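Side-chain contacts in molybdopterin adenylyltransferase (Pyrococcus furiosus, PDB 4LHB), which catalyses the adenylylation of molybdopterin by ATP, giving adenylyl-molybdopterin and diphosphate, a step in the biosynthesis of the molybdenum cofactor: residues C[38-43]-C[102-107]; C[60-65]-C[172-177]; C[123-128]-C[163-168]; C[84-89]-C[150-155]; C[47-52]-C[66-71]. One frame throughout, in Å; residues are numbered along the deposited sequence.

Overall arrangement
All five contacts belong to one alpha/beta domain of the MoaB/Mog family. Contact 1 lies at the C-terminal end of strand 32-38 and contact 5 along the later half of strand 64-71, centres 13 Å apart; S39 N meets V71 O at 2.9 Å. Contacts 2 and 3 share helix 163-184, their centres 15 Å apart, with I172 set against V124 and F125. Contact 4 packs helix 75-87 on strand 153-159; E84 OE2 and Y67 OH, 2.5 Å apart, connect it to contact 5. Contacts 3 and 4, with centres 25 Å apart, lie on opposite sides of the chain's centre. Contacts 1 to 4 all pack on neighbouring subunits of the hexamer.

Contact 1 (C[38-43]-C[102-107]); sequences VSDKGA and TRRDIT
D40 and R104 make the polar half of this contact, V38 and T107 the mainly apolar half. Between the charged pair the closest approach is through carbon: D40 OD1 lies 3.0 Å from R104 CD. The salt bridge itself is long, 3.8 Å from D40 OD1 to R104 NH1, and no hydrogen bond joins the two segments. The oxygen sits at the edge of the guanidinium, near its plane, but carboxylate and guanidinium are turned 56° apart, so the groups do not pair flat. R104 bends at chi2 and chi3, which folds its chain back and lays the methylene, rather than the nitrogens, against the acid. The firmer partners of D40 OD2 are D73 N and Q150 NE2 of a neighbouring subunit.

In the second half, V38 CG2 comes within 3.3 Å of T107 OG1. That hydroxyl is bonded to G97 O, so the valine methyl covers a polar atom already provided for.

Bonds within each segment fix the backbones. S39 is an N-cap, its OG accepting from G42 N at 3.2 Å; in 102-107, T102 N bonds D105 OD2 at 3.1 Å. The contact thus joins the end of strand 32-38 and the short helix 40-44 to the loop leading into helix 107-111, with V78 of helix 75-87 touching both V38 and I106.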
# COMPACT_ATOMS: atom_id res chain seq x y z
N VAL C 38 -15.75 14.57 -15.85
CA VAL C 38 -14.96 15.44 -15.00
C VAL C 38 -14.06 16.37 -15.84
O VAL C 38 -13.17 15.92 -16.60
CB VAL C 38 -14.23 14.66 -13.86
CG1 VAL C 38 -14.84 13.26 -13.65
CG2 VAL C 38 -12.74 14.60 -14.06
N SER C 39 -14.34 17.68 -15.72
CA SER C 39 -13.74 18.73 -16.58
C SER C 39 -13.89 20.12 -15.96
O SER C 39 -15.02 20.63 -15.81
CB SER C 39 -14.42 18.76 -17.97
OG SER C 39 -13.71 19.59 -18.91
N ASP C 40 -12.77 20.74 -15.62
CA ASP C 40 -12.80 22.11 -15.10
C ASP C 40 -13.53 23.00 -16.12
O ASP C 40 -14.53 23.64 -15.77
CB ASP C 40 -11.40 22.62 -14.77
CG ASP C 40 -10.93 22.20 -13.37
OD1 ASP C 40 -9.71 22.21 -13.10
OD2 ASP C 40 -11.77 21.86 -12.52
N LYS C 41 -13.07 22.98 -17.37
CA LYS C 41 -13.71 23.79 -18.45
C LYS C 41 -15.20 23.45 -18.60
O LYS C 41 -16.06 24.33 -18.54
CB LYS C 41 -12.94 23.67 -19.79
CG LYS C 41 -11.60 24.46 -19.80
CD LYS C 41 -10.68 24.29 -21.04
CE LYS C 41 -10.12 22.86 -21.20
NZ LYS C 41 -8.73 22.73 -21.74
N GLY C 42 -15.52 22.16 -18.70
CA GLY C 42 -16.91 21.73 -18.78
C GLY C 42 -17.81 22.15 -17.63
O GLY C 42 -18.93 22.63 -17.85
N ALA C 43 -17.33 21.95 -16.40
CA ALA C 43 -18.12 22.31 -15.22
C ALA C 43 -18.44 23.82 -15.14
O ALA C 43 -19.34 24.22 -14.38
CB ALA C 43 -17.41 21.86 -13.95
N THR C 102 -1.56 15.12 -15.49
CA THR C 102 -1.39 16.49 -14.94
C THR C 102 -1.74 16.49 -13.48
O THR C 102 -2.27 15.49 -12.98
CB THR C 102 -2.31 17.51 -15.59
OG1 THR C 102 -3.69 17.25 -15.24
CG2 THR C 102 -2.14 17.53 -17.12
N ARG C 103 -1.48 17.61 -12.80
CA ARG C 103 -1.72 17.78 -11.33
C ARG C 103 -3.21 17.89 -11.08
O ARG C 103 -3.71 17.55 -10.02
CB ARG C 103 -1.08 19.08 -10.84
CG ARG C 103 0.43 19.13 -10.96
CD ARG C 103 1.00 20.55 -10.83
NE ARG C 103 2.46 20.53 -10.94
CZ ARG C 103 3.28 20.03 -10.00
NH1 ARG C 103 2.80 19.52 -8.86
NH2 ARG C 103 4.60 20.04 -10.20
N ARG C 104 -3.87 18.42 -12.08
CA ARG C 104 -5.30 18.54 -12.18
C ARG C 104 -6.01 17.18 -11.98
O ARG C 104 -6.98 17.09 -11.24
CB ARG C 104 -5.58 19.07 -13.62
CG ARG C 104 -6.80 19.94 -13.86
CD ARG C 104 -6.97 21.03 -12.82
NE ARG C 104 -5.73 21.47 -12.19
CZ ARG C 104 -5.70 22.27 -11.12
NH1 ARG C 104 -6.84 22.72 -10.60
NH2 ARG C 104 -4.53 22.64 -10.59
N ASP C 105 -5.49 16.14 -12.64
CA ASP C 105 -6.15 14.84 -12.81
C ASP C 105 -6.19 13.99 -11.56
O ASP C 105 -5.21 13.41 -11.22
CB ASP C 105 -5.40 14.02 -13.88
CG ASP C 105 -5.53 14.62 -15.26
OD1 ASP C 105 -6.64 15.06 -15.60
OD2 ASP C 105 -4.55 14.67 -16.00
N ILE C 106 -7.35 13.86 -10.93
CA ILE C 106 -7.45 13.12 -9.68
C ILE C 106 -8.47 11.97 -9.69
O ILE C 106 -8.69 11.34 -8.63
CB ILE C 106 -7.80 14.07 -8.51
CG1 ILE C 106 -9.08 14.90 -8.79
CG2 ILE C 106 -6.64 15.00 -8.29
CD1 ILE C 106 -10.34 14.12 -9.19
N THR C 107 -9.03 11.66 -10.87
CA THR C 107 -10.16 10.72 -10.98
C THR C 107 -9.82 9.33 -10.51
O THR C 107 -10.50 8.82 -9.62
CB THR C 107 -10.76 10.64 -12.42
OG1 THR C 107 -11.16 11.94 -12.86
CG2 THR C 107 -11.99 9.73 -12.42

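Contact 2 (C[60-65]-C[172-177]); sequences SKLGEH and IIKSEV
L62 CD2 is the one atom of 60-65 that carries the touching, reaching the flank of helix 163-184 at K174 and, more loosely, V177. It lies 3.8 Å from K174 CD and equally 3.8 Å from K174 CA, with CB and CG of the lysine only slightly farther, so the methyl sits on the first part of the lysine chain, the two side chains meeting at about a right angle. V177 CG1 stands 4.4 Å from L62 CD2, an apolar contact one helical turn on. In this alpha/beta fold the pair joins the turn between helix 51-60 and edge strand 64-71 to the long C-terminal helix. Farther out, bends at chi2, chi3 and chi4 curl the lysine, so that K174 NZ ends in a salt bridge with E58 OE1, which also takes K61 NZ. The two ammonium nitrogens, K61 NZ and K174 NZ, stand 5.0 Å apart, and the shared glutamate probably offsets their repulsion. F31 touches both L62 and V177 from the same chain.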
# COMPACT_ATOMS: atom_id res chain seq x y z
N SER C 60 -27.64 3.76 -22.80
CA SER C 60 -29.11 3.79 -22.71
C SER C 60 -29.74 2.66 -23.56
O SER C 60 -30.88 2.28 -23.32
CB SER C 60 -29.67 5.13 -23.18
OG SER C 60 -29.79 6.06 -22.13
N LYS C 61 -29.02 2.16 -24.55
CA LYS C 61 -29.45 1.00 -25.33
C LYS C 61 -29.50 -0.29 -24.55
O LYS C 61 -30.21 -1.20 -24.97
CB LYS C 61 -28.55 0.78 -26.53
CG LYS C 61 -28.52 1.97 -27.50
CD LYS C 61 -27.35 1.88 -28.47
CE LYS C 61 -27.34 3.05 -29.46
NZ LYS C 61 -26.14 2.88 -30.34
N LEU C 62 -28.76 -0.37 -23.43
CA LEU C 62 -28.61 -1.57 -22.58
C LEU C 62 -29.19 -1.42 -21.11
O LEU C 62 -29.80 -2.36 -20.55
CB LEU C 62 -27.13 -1.95 -22.56
CG LEU C 62 -26.43 -3.05 -23.40
CD1 LEU C 62 -27.17 -3.42 -24.66
CD2 LEU C 62 -24.96 -2.74 -23.71
N GLY C 63 -29.05 -0.26 -20.47
CA GLY C 63 -29.58 -0.07 -19.09
C GLY C 63 -30.33 1.23 -18.92
O GLY C 63 -30.33 2.02 -19.80
N GLU C 64 -30.95 1.46 -17.78
CA GLU C 64 -31.76 2.63 -17.53
C GLU C 64 -30.83 3.77 -17.00
O GLU C 64 -30.17 3.63 -15.97
CB GLU C 64 -32.85 2.24 -16.52
CG GLU C 64 -33.61 3.42 -15.86
CD GLU C 64 -34.56 3.02 -14.70
OE1 GLU C 64 -34.50 1.86 -14.18
OE2 GLU C 64 -35.37 3.88 -14.27
N HIS C 65 -30.78 4.89 -17.70
CA HIS C 65 -29.95 6.04 -17.28
C HIS C 65 -30.56 6.69 -16.12
O HIS C 65 -31.66 7.14 -16.24
CB HIS C 65 -29.92 7.04 -18.42
CG HIS C 65 -29.22 8.34 -18.10
ND1 HIS C 65 -28.13 8.41 -17.29
CD2 HIS C 65 -29.44 9.62 -18.57
CE1 HIS C 65 -27.70 9.68 -17.25
NE2 HIS C 65 -28.51 10.41 -18.03
N ILE C 172 -16.02 -1.81 -25.03
CA ILE C 172 -15.67 -2.83 -24.03
C ILE C 172 -16.74 -2.98 -22.98
O ILE C 172 -17.10 -4.09 -22.59
CB ILE C 172 -14.25 -2.59 -23.44
CG1 ILE C 172 -13.21 -2.57 -24.57
CG2 ILE C 172 -13.87 -3.68 -22.46
CD1 ILE C 172 -11.89 -1.98 -24.16
N ILE C 173 -17.29 -1.87 -22.54
CA ILE C 173 -18.37 -1.90 -21.54
C ILE C 173 -19.61 -2.60 -22.10
O ILE C 173 -20.14 -3.50 -21.44
CB ILE C 173 -18.70 -0.48 -21.04
CG1 ILE C 173 -17.46 0.14 -20.38
CG2 ILE C 173 -19.87 -0.48 -20.04
CD1 ILE C 173 -17.44 1.65 -20.43
N LYS C 174 -20.06 -2.18 -23.30
CA LYS C 174 -21.15 -2.83 -24.02
C LYS C 174 -20.91 -4.34 -24.14
O LYS C 174 -21.81 -5.12 -23.89
CB LYS C 174 -21.34 -2.23 -25.43
CG LYS C 174 -21.79 -0.75 -25.46
CD LYS C 174 -23.15 -0.48 -26.12
CE LYS C 174 -23.17 -0.60 -27.66
NZ LYS C 174 -22.26 0.32 -28.41
N SER C 175 -19.70 -4.76 -24.48
CA SER C 175 -19.41 -6.19 -24.54
C SER C 175 -19.42 -6.91 -23.18
O SER C 175 -19.82 -8.09 -23.13
CB SER C 175 -18.11 -6.40 -25.26
OG SER C 175 -17.72 -7.74 -25.22
N GLU C 176 -19.06 -6.23 -22.07
CA GLU C 176 -18.84 -6.97 -20.82
C GLU C 176 -19.67 -6.59 -19.64
O GLU C 176 -19.61 -7.28 -18.59
CB GLU C 176 -17.39 -6.97 -20.44
CG GLU C 176 -16.47 -7.41 -21.57
CD GLU C 176 -16.77 -8.83 -22.02
OE1 GLU C 176 -16.60 -9.12 -23.20
OE2 GLU C 176 -17.16 -9.64 -21.17
N VAL C 177 -20.45 -5.53 -19.75
CA VAL C 177 -21.17 -5.05 -18.57
C VAL C 177 -21.96 -6.14 -17.86
O VAL C 177 -21.90 -6.26 -16.62
CB VAL C 177 -22.04 -3.81 -18.84
CG1 VAL C 177 -23.10 -4.09 -19.90
CG2 VAL C 177 -22.65 -3.33 -17.53

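Contact 3 (C[123-128]-C[163-168]); sequences EVFRAK and VNAVKT
T168 and F125 bury the most surface here, 68 and 65 Å². The F125 ring points its edge at the backbone of helix 163-184: CE1 is 3.3 Å from A165 O, which lies in the ring plane. Such an approach would set the carbonyl oxygen against the weakly positive C-H rim, and CZ also meets A165 CB at 4.2 Å. T168 CG2 lies opposite the backbone N, which turns the methyl onto K128 CG at 3.5 Å and the hydroxyl back to its own helix, where OG1 donates to N164 O at 2.9 Å; T168 N takes the same oxygen from its opposite face. The charged end of K128 leads away to a salt bridge with E131, and K128 also packs on Y135 of a neighbouring subunit. P160 touches both F125 and A165, and T140 also lies against the ring. The segment axes approach to 10.6 Å at 115°, a steep crossing of helix 121-133 over the start of the C-terminal helix of this alpha/beta fold.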
# COMPACT_ATOMS: atom_id res chain seq x y z
N GLU C 123 -5.85 -2.71 -19.12
CA GLU C 123 -4.99 -3.47 -20.02
C GLU C 123 -5.73 -3.72 -21.31
O GLU C 123 -5.16 -3.51 -22.38
CB GLU C 123 -4.66 -4.83 -19.47
CG GLU C 123 -3.89 -4.87 -18.19
CD GLU C 123 -3.20 -6.22 -18.01
OE1 GLU C 123 -3.42 -7.15 -18.82
OE2 GLU C 123 -2.42 -6.36 -17.05
N VAL C 124 -6.98 -4.16 -21.19
CA VAL C 124 -7.80 -4.47 -22.37
C VAL C 124 -8.05 -3.20 -23.20
O VAL C 124 -7.78 -3.16 -24.42
CB VAL C 124 -9.09 -5.22 -21.98
CG1 VAL C 124 -10.08 -5.18 -23.13
CG2 VAL C 124 -8.73 -6.66 -21.56
N PHE C 125 -8.46 -2.15 -22.49
CA PHE C 125 -8.56 -0.81 -23.06
C PHE C 125 -7.29 -0.44 -23.80
O PHE C 125 -7.33 0.03 -24.92
CB PHE C 125 -8.84 0.26 -21.97
CG PHE C 125 -9.13 1.60 -22.53
CD1 PHE C 125 -10.42 2.00 -22.74
CD2 PHE C 125 -8.11 2.44 -22.91
CE1 PHE C 125 -10.71 3.24 -23.29
CE2 PHE C 125 -8.37 3.66 -23.49
CZ PHE C 125 -9.68 4.07 -23.66
N ARG C 126 -6.16 -0.57 -23.14
CA ARG C 126 -4.92 -0.20 -23.78
C ARG C 126 -4.61 -1.07 -24.98
O ARG C 126 -4.13 -0.56 -25.98
CB ARG C 126 -3.75 -0.16 -22.76
CG ARG C 126 -3.76 1.16 -21.99
CD ARG C 126 -2.59 1.41 -21.06
NE ARG C 126 -2.62 0.51 -19.93
CZ ARG C 126 -3.43 0.63 -18.90
NH1 ARG C 126 -4.31 1.62 -18.83
NH2 ARG C 126 -3.40 -0.28 -17.93
N ALA C 127 -4.93 -2.36 -24.91
CA ALA C 127 -4.67 -3.25 -26.07
C ALA C 127 -5.50 -2.82 -27.27
O ALA C 127 -4.97 -2.67 -28.35
CB ALA C 127 -4.93 -4.72 -25.74
N LYS C 128 -6.78 -2.57 -27.09
CA LYS C 128 -7.57 -2.15 -28.24
C LYS C 128 -7.05 -0.80 -28.75
O LYS C 128 -6.89 -0.61 -29.95
CB LYS C 128 -9.07 -2.07 -27.91
CG LYS C 128 -9.98 -1.80 -29.11
CD LYS C 128 -10.03 -2.98 -30.09
CE LYS C 128 -10.80 -2.68 -31.39
NZ LYS C 128 -9.93 -2.29 -32.54
N VAL C 163 -13.46 12.03 -26.92
CA VAL C 163 -14.52 11.25 -27.56
C VAL C 163 -14.00 9.91 -28.13
O VAL C 163 -14.64 8.89 -27.94
CB VAL C 163 -15.21 12.07 -28.67
CG1 VAL C 163 -15.76 11.17 -29.80
CG2 VAL C 163 -16.28 12.98 -28.06
N ASN C 164 -12.83 9.89 -28.77
CA ASN C 164 -12.29 8.63 -29.29
C ASN C 164 -11.95 7.61 -28.22
O ASN C 164 -12.24 6.41 -28.37
CB ASN C 164 -11.05 8.86 -30.18
CG ASN C 164 -11.42 9.39 -31.57
OD1 ASN C 164 -12.45 9.02 -32.15
ND2 ASN C 164 -10.57 10.27 -32.10
N ALA C 165 -11.32 8.07 -27.15
CA ALA C 165 -10.98 7.22 -26.05
C ALA C 165 -12.29 6.70 -25.49
O ALA C 165 -12.38 5.51 -25.10
CB ALA C 165 -10.18 7.98 -25.00
N VAL C 166 -13.31 7.55 -25.46
CA VAL C 166 -14.58 7.10 -24.90
C VAL C 166 -15.28 6.01 -25.74
O VAL C 166 -15.86 5.05 -25.20
CB VAL C 166 -15.50 8.26 -24.61
CG1 VAL C 166 -16.91 7.75 -24.44
CG2 VAL C 166 -15.00 8.95 -23.37
N LYS C 167 -15.17 6.10 -27.06
CA LYS C 167 -15.80 5.12 -27.95
C LYS C 167 -15.11 3.77 -27.81
O LYS C 167 -15.79 2.76 -27.76
CB LYS C 167 -15.76 5.57 -29.40
CG LYS C 167 -16.74 6.68 -29.76
CD LYS C 167 -16.52 7.20 -31.20
CE LYS C 167 -16.48 6.07 -32.24
NZ LYS C 167 -16.63 6.57 -33.64
N THR C 168 -13.78 3.75 -27.71
CA THR C 168 -13.09 2.49 -27.50
C THR C 168 -13.50 1.88 -26.16
O THR C 168 -13.74 0.68 -26.07
CB THR C 168 -11.57 2.64 -27.53
OG1 THR C 168 -11.20 3.66 -28.48
CG2 THR C 168 -10.90 1.35 -27.93

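Contact 4 (C[84-89]-C[150-155]); sequences EAIKSG and QERIVV
R152 grips the carbonyl of I86 with its guanidinium. NH2 donates to I86 O at 2.8 Å, the N-H...O angle 151°, with the donor in the carbonyl plane on a lone pair and the oxygen close to the guanidinium plane. NH1 adds a weak bond to the same atom at 3.3 Å. The chain is extended from CG to NE and its CG is anti to the backbone N (chi1 -172°), which carries the group across to the helix end. I86 O also accepts from G89 N at 3.0 Å, making two well-formed bonds besides the weak one. That second bond belongs to a Schellman motif: A90 N returns to A85 O, and G89, with positive phi, is the C' residue ending helix 75-87. R152 NH2 bonds A90 O as well, joining this helix end to the start of strand 153-159 in the central mixed sheet. At S88, N and OG reach E84 O from opposite faces of its plane.

I86 CG2 lies over one face of the guanidinium, 3.7 Å from R152 NH2, while I86 CG1 meets V154 CG1 at 3.9 Å. I76 of a neighbouring subunit packs on both I86 and V154.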
# COMPACT_ATOMS: atom_id res chain seq x y z
N GLU C 84 -23.86 10.06 -5.37
CA GLU C 84 -25.20 10.42 -5.76
C GLU C 84 -25.72 9.45 -6.86
O GLU C 84 -26.84 9.02 -6.80
CB GLU C 84 -25.26 11.86 -6.28
CG GLU C 84 -25.35 12.92 -5.20
CD GLU C 84 -25.56 14.33 -5.75
OE1 GLU C 84 -26.10 15.13 -5.00
OE2 GLU C 84 -25.18 14.64 -6.90
N ALA C 85 -24.89 9.17 -7.85
CA ALA C 85 -25.21 8.18 -8.85
C ALA C 85 -25.61 6.88 -8.14
O ALA C 85 -26.65 6.29 -8.42
CB ALA C 85 -24.04 7.96 -9.81
N ILE C 86 -24.80 6.46 -7.17
CA ILE C 86 -25.07 5.25 -6.48
C ILE C 86 -26.36 5.35 -5.66
O ILE C 86 -27.12 4.42 -5.63
CB ILE C 86 -23.87 4.79 -5.64
CG1 ILE C 86 -22.72 4.35 -6.53
CG2 ILE C 86 -24.23 3.62 -4.74
CD1 ILE C 86 -21.41 4.21 -5.77
N LYS C 87 -26.60 6.46 -4.98
CA LYS C 87 -27.81 6.56 -4.15
C LYS C 87 -29.04 6.53 -5.05
O LYS C 87 -30.04 5.95 -4.67
CB LYS C 87 -27.86 7.82 -3.30
CG LYS C 87 -28.89 7.74 -2.18
CD LYS C 87 -29.37 9.11 -1.74
CE LYS C 87 -30.47 9.01 -0.68
NZ LYS C 87 -30.02 9.32 0.71
N SER C 88 -28.95 7.10 -6.23
CA SER C 88 -30.05 6.99 -7.19
C SER C 88 -30.33 5.59 -7.75
O SER C 88 -31.07 5.50 -8.72
CB SER C 88 -29.72 7.84 -8.39
OG SER C 88 -29.42 9.09 -7.93
N GLY C 89 -29.64 4.57 -7.23
CA GLY C 89 -29.79 3.18 -7.65
C GLY C 89 -28.88 2.72 -8.78
O GLY C 89 -29.06 1.60 -9.27
N GLN C 150 -22.75 -4.85 1.92
CA GLN C 150 -22.99 -6.15 2.56
C GLN C 150 -23.56 -7.12 1.53
O GLN C 150 -23.11 -8.28 1.47
CB GLN C 150 -23.96 -6.05 3.74
CG GLN C 150 -23.34 -5.85 5.11
CD GLN C 150 -24.40 -5.55 6.20
OE1 GLN C 150 -25.48 -6.14 6.21
NE2 GLN C 150 -24.09 -4.65 7.13
N GLU C 151 -24.54 -6.66 0.73
CA GLU C 151 -25.00 -7.40 -0.43
C GLU C 151 -24.80 -6.69 -1.79
O GLU C 151 -24.38 -7.34 -2.78
CB GLU C 151 -26.47 -7.79 -0.24
CG GLU C 151 -27.00 -8.83 -1.26
CD GLU C 151 -28.05 -9.78 -0.68
OE1 GLU C 151 -28.20 -10.88 -1.25
OE2 GLU C 151 -28.72 -9.45 0.33
N ARG C 152 -25.09 -5.39 -1.86
CA ARG C 152 -25.00 -4.59 -3.11
C ARG C 152 -23.58 -4.44 -3.77
O ARG C 152 -22.60 -4.46 -3.08
CB ARG C 152 -25.66 -3.23 -2.86
CG ARG C 152 -25.82 -2.38 -4.09
CD ARG C 152 -26.63 -1.11 -3.80
NE ARG C 152 -26.68 -0.28 -5.01
CZ ARG C 152 -27.02 1.00 -5.05
NH1 ARG C 152 -27.36 1.65 -3.94
NH2 ARG C 152 -27.01 1.65 -6.20
N ILE C 153 -23.52 -4.29 -5.10
CA ILE C 153 -22.30 -4.23 -5.93
C ILE C 153 -22.45 -3.04 -6.78
O ILE C 153 -23.54 -2.76 -7.21
CB ILE C 153 -22.21 -5.49 -6.87
CG1 ILE C 153 -21.18 -6.42 -6.31
CG2 ILE C 153 -21.86 -5.20 -8.33
CD1 ILE C 153 -21.30 -6.57 -4.81
N VAL C 154 -21.37 -2.30 -7.02
CA VAL C 154 -21.39 -1.23 -8.03
C VAL C 154 -20.16 -1.35 -8.88
O VAL C 154 -19.10 -1.65 -8.38
CB VAL C 154 -21.50 0.18 -7.42
CG1 VAL C 154 -21.49 1.24 -8.51
CG2 VAL C 154 -22.79 0.32 -6.62
N VAL C 155 -20.29 -1.13 -10.18
CA VAL C 155 -19.16 -1.32 -11.07
C VAL C 155 -18.86 0.07 -11.55
O VAL C 155 -19.78 0.77 -11.99
CB VAL C 155 -19.47 -2.25 -12.29
CG1 VAL C 155 -18.27 -2.37 -13.23
CG2 VAL C 155 -19.86 -3.63 -11.80

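Contact 5 (C[47-52]-C[66-71]); sequences REDKSG and VYYKIV
D49 points its carboxylate at Y68 and I70, which project from the same face of strand 64-71. In both D49 and Y68, CG is anti to the backbone N (chi1 -175° and 171°), so the two side chains extend towards each other from opposite directions. Y68 OH donates to D49 OD2; the modelled separation is 2.5 Å, very short, and the oxygen's position is less certain, so the length is doubtful. The approach is at the ring edge, in its plane, and the carboxylate is only 21° from coplanar with the ring. I70 takes a different course: its CG1 lies beside the backbone N, and CD1 slides past the acid, 3.5 Å from D49 CB. The other oxygen works within its own segment. D49 OD1 accepts from G52 N at 3.2 Å, on the syn side but well out of the carboxylate plane, and weakly from S51 N, a capping interaction at the turn that leads into helix 51-60. G52 CA approaches Y68 CE1 at 4.3 Å, obliquely to the ring. T37 of strand 32-38 touches Y68 and I70, and its hydroxyl has a weak bond with D49 OD2. The contact thus sets the start of helix 51-60 over edge strand 64-71 and its partner 32-38, while Y67 and V71 of the same strand pack against helix 75-87.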
# COMPACT_ATOMS: atom_id res chain seq x y z
N ARG C 47 -16.31 24.58 -22.39
CA ARG C 47 -16.22 23.56 -23.42
C ARG C 47 -17.53 22.79 -23.32
O ARG C 47 -18.07 22.60 -22.23
CB ARG C 47 -14.98 22.66 -23.21
CG ARG C 47 -14.92 21.39 -24.06
CD ARG C 47 -13.50 20.86 -24.33
NE ARG C 47 -12.67 20.72 -23.12
CZ ARG C 47 -12.52 19.61 -22.38
NH1 ARG C 47 -13.17 18.48 -22.68
NH2 ARG C 47 -11.73 19.62 -21.30
N GLU C 48 -18.08 22.42 -24.47
CA GLU C 48 -19.31 21.63 -24.54
C GLU C 48 -18.93 20.19 -24.22
O GLU C 48 -17.91 19.70 -24.73
CB GLU C 48 -19.89 21.71 -25.95
CG GLU C 48 -21.23 21.03 -26.20
CD GLU C 48 -21.64 21.06 -27.69
OE1 GLU C 48 -22.66 20.41 -28.03
OE2 GLU C 48 -20.94 21.70 -28.53
N ASP C 49 -19.72 19.52 -23.38
CA ASP C 49 -19.49 18.11 -23.09
C ASP C 49 -20.03 17.18 -24.20
O ASP C 49 -21.24 16.96 -24.30
CB ASP C 49 -20.19 17.74 -21.79
CG ASP C 49 -19.91 16.33 -21.37
OD1 ASP C 49 -18.96 15.72 -21.89
OD2 ASP C 49 -20.65 15.84 -20.51
N LYS C 50 -19.14 16.63 -25.02
CA LYS C 50 -19.56 15.73 -26.08
C LYS C 50 -19.47 14.25 -25.63
O LYS C 50 -20.21 13.42 -26.15
CB LYS C 50 -18.78 15.99 -27.40
CG LYS C 50 -19.27 17.19 -28.26
CD LYS C 50 -20.70 17.00 -28.84
CE LYS C 50 -21.07 18.00 -29.95
NZ LYS C 50 -22.41 17.82 -30.61
N SER C 51 -18.64 13.96 -24.61
CA SER C 51 -18.38 12.58 -24.17
C SER C 51 -19.43 11.98 -23.23
O SER C 51 -19.85 10.83 -23.40
CB SER C 51 -16.99 12.46 -23.53
OG SER C 51 -15.97 12.67 -24.50
N GLY C 52 -19.84 12.71 -22.20
CA GLY C 52 -20.95 12.25 -21.36
C GLY C 52 -22.15 11.79 -22.21
O GLY C 52 -22.58 10.65 -22.12
N VAL C 66 -29.88 6.75 -14.97
CA VAL C 66 -30.48 7.37 -13.77
C VAL C 66 -29.78 8.62 -13.23
O VAL C 66 -30.23 9.20 -12.25
CB VAL C 66 -30.60 6.35 -12.61
CG1 VAL C 66 -31.46 5.18 -13.05
CG2 VAL C 66 -29.22 5.87 -12.14
N TYR C 67 -28.68 9.05 -13.83
CA TYR C 67 -27.86 10.14 -13.26
C TYR C 67 -26.84 10.65 -14.22
O TYR C 67 -26.14 9.87 -14.85
CB TYR C 67 -27.12 9.66 -12.01
CG TYR C 67 -26.40 10.75 -11.25
CD1 TYR C 67 -26.99 11.34 -10.15
CD2 TYR C 67 -25.11 11.18 -11.62
CE1 TYR C 67 -26.33 12.33 -9.44
CE2 TYR C 67 -24.47 12.18 -10.93
CZ TYR C 67 -25.09 12.75 -9.82
OH TYR C 67 -24.46 13.73 -9.06
N TYR C 68 -26.73 11.97 -14.29
CA TYR C 68 -25.67 12.67 -15.06
C TYR C 68 -25.24 13.99 -14.36
O TYR C 68 -26.08 14.69 -13.77
CB TYR C 68 -26.15 12.93 -16.46
CG TYR C 68 -25.27 13.82 -17.27
CD1 TYR C 68 -23.97 13.48 -17.54
CD2 TYR C 68 -25.76 15.01 -17.80
CE1 TYR C 68 -23.16 14.30 -18.31
CE2 TYR C 68 -24.96 15.84 -18.56
CZ TYR C 68 -23.66 15.49 -18.81
OH TYR C 68 -22.90 16.32 -19.60
N LYS C 69 -23.94 14.29 -14.37
CA LYS C 69 -23.41 15.53 -13.80
C LYS C 69 -22.04 15.84 -14.35
O LYS C 69 -21.27 14.91 -14.63
CB LYS C 69 -23.36 15.45 -12.30
CG LYS C 69 -22.97 16.77 -11.66
CD LYS C 69 -23.69 17.02 -10.34
CE LYS C 69 -22.94 17.93 -9.35
NZ LYS C 69 -23.35 17.57 -7.94
N ILE C 70 -21.76 17.14 -14.55
CA ILE C 70 -20.44 17.59 -15.03
C ILE C 70 -19.86 18.16 -13.79
O ILE C 70 -20.51 18.97 -13.14
CB ILE C 70 -20.51 18.73 -16.06
CG1 ILE C 70 -21.55 18.39 -17.13
CG2 ILE C 70 -19.15 18.95 -16.73
CD1 ILE C 70 -21.07 18.64 -18.57
N VAL C 71 -18.67 17.73 -13.42
CA VAL C 71 -18.02 18.23 -12.19
C VAL C 71 -16.60 18.71 -12.51
O VAL C 71 -15.91 18.22 -13.40
CB VAL C 71 -17.98 17.15 -11.07
CG1 VAL C 71 -19.39 16.74 -10.64
CG2 VAL C 71 -17.13 15.93 -11.45